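Local coordinates for CRISPR-associated endonuclease Cas2 2 (PDB 1ZPW), which probably acts as a metal-dependent RNA endonuclease of the Cas2 family, part of the CRISPR system that protects bacteria against mobile genetic elements, at residues Tyr6-Asp11 with Asp62-Tyr67. Residues are numbered along the deposited sequence; the frame is centred on the assembly and turned at random.
Sequences YAVAYD and DALRIY
Val8 and Ile66 face each other as a non-hydrogen-bonded pair in a regular antiparallel pairing of 6-11 with 63-67, and the two faces of the sheet at this strand pair differ sharply. On the packed face, CG1 of Val8, anti to its own nitrogen (chi1 -179°), meets CD2 of Leu64 at 3.8 Å, the two side chains crossing at a slant. Ile66 brings its CG2 branch to CD2 of the Tyr6 ring, 3.5 Å away. The face bearing Ala7, Ala9 and Asp11 is looser: CB of Ala7 lies 4.2 Å from CB of Tyr67, and the exposed Arg65 bends at chi3 (82°) until its NE donates to Tyr67 OH of the same strand (3.1 Å), nearly in the guanidinium plane. Within the sheet, Ala7, Ala9 and Asp11 each exchange two backbone hydrogen bonds, with Tyr67, Arg65 and Ala63 respectively. Asp11, the predicted catalytic magnesium ligand, is thereby fixed through its main chain while its carboxylate leads away from the pairing. In this ferredoxin-like Cas2 fold, strand 36-41 flanks 4-11 on its other edge, helix 43-56 packs on Leu64 and Ile66, and helix 15-26 receives Tyr10, whose OH bonds to Arg31.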
loop_
_atom_site.group_PDB
_atom_site.type_symbol
_atom_site.label_atom_id
_atom_site.label_comp_id
_atom_site.label_asym_id
_atom_site.label_seq_id
_atom_site.Cartn_x
_atom_site.Cartn_y
_atom_site.Cartn_z
ATOM N N TYR A 6 -2.581 6.724 -4.078
ATOM C CA TYR A 6 -1.910 6.623 -2.771
ATOM C C TYR A 6 -0.717 5.715 -2.896
ATOM O O TYR A 6 -0.765 4.690 -3.580
ATOM C CB TYR A 6 -2.845 6.048 -1.695
ATOM C CG TYR A 6 -3.998 6.946 -1.314
ATOM C CD1 TYR A 6 -5.132 7.052 -2.143
ATOM C CD2 TYR A 6 -3.969 7.660 -0.111
ATOM C CE1 TYR A 6 -6.189 7.898 -1.783
ATOM C CE2 TYR A 6 -5.037 8.491 0.255
ATOM C CZ TYR A 6 -6.136 8.577 -0.587
ATOM O OH TYR A 6 -7.184 9.402 -0.230
ATOM N N ALA A 7 0.375 6.081 -2.223
ATOM C CA ALA A 7 1.499 5.160 -2.054
ATOM C C ALA A 7 1.297 4.484 -0.707
ATOM O O ALA A 7 1.075 5.147 0.313
ATOM C CB ALA A 7 2.834 5.901 -2.066
ATOM N N VAL A 8 1.354 3.162 -0.709
ATOM C CA VAL A 8 1.103 2.406 0.526
ATOM C C VAL A 8 2.383 1.650 0.837
ATOM O O VAL A 8 2.736 0.736 0.099
ATOM C CB VAL A 8 -0.081 1.432 0.388
ATOM C CG1 VAL A 8 -0.292 0.696 1.717
ATOM C CG2 VAL A 8 -1.344 2.183 0.035
ATOM N N ALA A 9 3.063 2.042 1.926
ATOM C CA ALA A 9 4.368 1.495 2.252
ATOM C C ALA A 9 4.277 0.749 3.562
ATOM O O ALA A 9 3.663 1.228 4.522
ATOM C CB ALA A 9 5.401 2.615 2.364
ATOM N N TYR A 10 4.889 -0.426 3.610
ATOM C CA TYR A 10 4.761 -1.261 4.803
ATOM C C TYR A 10 6.072 -1.836 5.260
ATOM O O TYR A 10 7.003 -2.049 4.469
ATOM C CB TYR A 10 3.731 -2.364 4.613
ATOM C CG TYR A 10 3.927 -3.218 3.390
ATOM C CD1 TYR A 10 3.319 -2.875 2.181
ATOM C CD2 TYR A 10 4.738 -4.364 3.434
ATOM C CE1 TYR A 10 3.471 -3.655 1.048
ATOM C CE2 TYR A 10 4.897 -5.157 2.293
ATOM C CZ TYR A 10 4.267 -4.801 1.124
ATOM O OH TYR A 10 4.464 -5.575 0.007
ATOM N N ASP A 11 6.149 -2.057 6.554
ATOM C CA ASP A 11 7.332 -2.599 7.186
ATOM C C ASP A 11 6.786 -3.632 8.172
ATOM O O ASP A 11 6.332 -3.276 9.262
ATOM C CB ASP A 11 7.988 -1.432 7.918
ATOM C CG ASP A 11 9.345 -1.728 8.410
ATOM O OD1 ASP A 11 9.734 -2.930 8.510
ATOM O OD2 ASP A 11 10.091 -0.769 8.773
ATOM N N ASP A 62 4.293 -3.978 13.504
ATOM C CA ASP A 62 4.165 -3.714 12.059
ATOM C C ASP A 62 3.914 -2.247 11.825
ATOM O O ASP A 62 3.368 -1.557 12.707
ATOM C CB ASP A 62 2.945 -4.459 11.525
ATOM C CG ASP A 62 3.109 -5.942 11.541
ATOM O OD1 ASP A 62 4.258 -6.447 11.729
ATOM O OD2 ASP A 62 2.139 -6.677 11.367
ATOM N N ALA A 63 4.313 -1.758 10.651
ATOM C CA ALA A 63 4.023 -0.380 10.248
ATOM C C ALA A 63 3.428 -0.340 8.856
ATOM O O ALA A 63 3.921 -0.969 7.942
ATOM C CB ALA A 63 5.292 0.421 10.247
ATOM N N LEU A 64 2.402 0.483 8.684
ATOM C CA LEU A 64 1.805 0.710 7.384
ATOM C C LEU A 64 1.580 2.206 7.253
ATOM O O LEU A 64 0.916 2.819 8.106
ATOM C CB LEU A 64 0.468 -0.060 7.262
ATOM C CG LEU A 64 -0.255 -0.030 5.915
ATOM C CD1 LEU A 64 -1.526 -0.899 5.938
ATOM C CD2 LEU A 64 -0.681 1.324 5.484
ATOM N N ARG A 65 2.137 2.799 6.199
ATOM C CA ARG A 65 1.930 4.228 5.968
ATOM C C ARG A 65 1.221 4.450 4.661
ATOM O O ARG A 65 1.581 3.855 3.648
ATOM C CB ARG A 65 3.258 4.985 6.001
ATOM C CG ARG A 65 3.984 4.814 7.337
ATOM C CD ARG A 65 5.360 5.532 7.394
ATOM N NE ARG A 65 5.199 6.950 7.705
ATOM C CZ ARG A 65 5.116 7.434 8.954
ATOM N NH1 ARG A 65 4.938 8.741 9.163
ATOM N NH2 ARG A 65 5.173 6.592 9.983
ATOM N N ILE A 66 0.226 5.331 4.674
ATOM C CA ILE A 66 -0.572 5.601 3.476
ATOM C C ILE A 66 -0.427 7.061 3.095
ATOM O O ILE A 66 -0.818 7.955 3.871
ATOM C CB ILE A 66 -2.063 5.264 3.754
ATOM C CG1 ILE A 66 -2.196 3.796 4.080
ATOM C CG2 ILE A 66 -2.877 5.573 2.537
ATOM C CD1 ILE A 66 -3.592 3.384 4.729
ATOM N N TYR A 67 0.143 7.306 1.915
ATOM C CA TYR A 67 0.425 8.665 1.446
ATOM C C TYR A 67 -0.479 9.067 0.305
ATOM O O TYR A 67 -0.370 8.495 -0.774
ATOM C CB TYR A 67 1.847 8.745 0.901
ATOM C CG TYR A 67 2.915 8.571 1.976
ATOM C CD1 TYR A 67 3.308 9.655 2.761
ATOM C CD2 TYR A 67 3.549 7.339 2.160
ATOM C CE1 TYR A 67 4.300 9.505 3.767
ATOM C CE2 TYR A 67 4.514 7.182 3.149
ATOM C CZ TYR A 67 4.894 8.267 3.918
ATOM O OH TYR A 67 5.856 8.100 4.892
#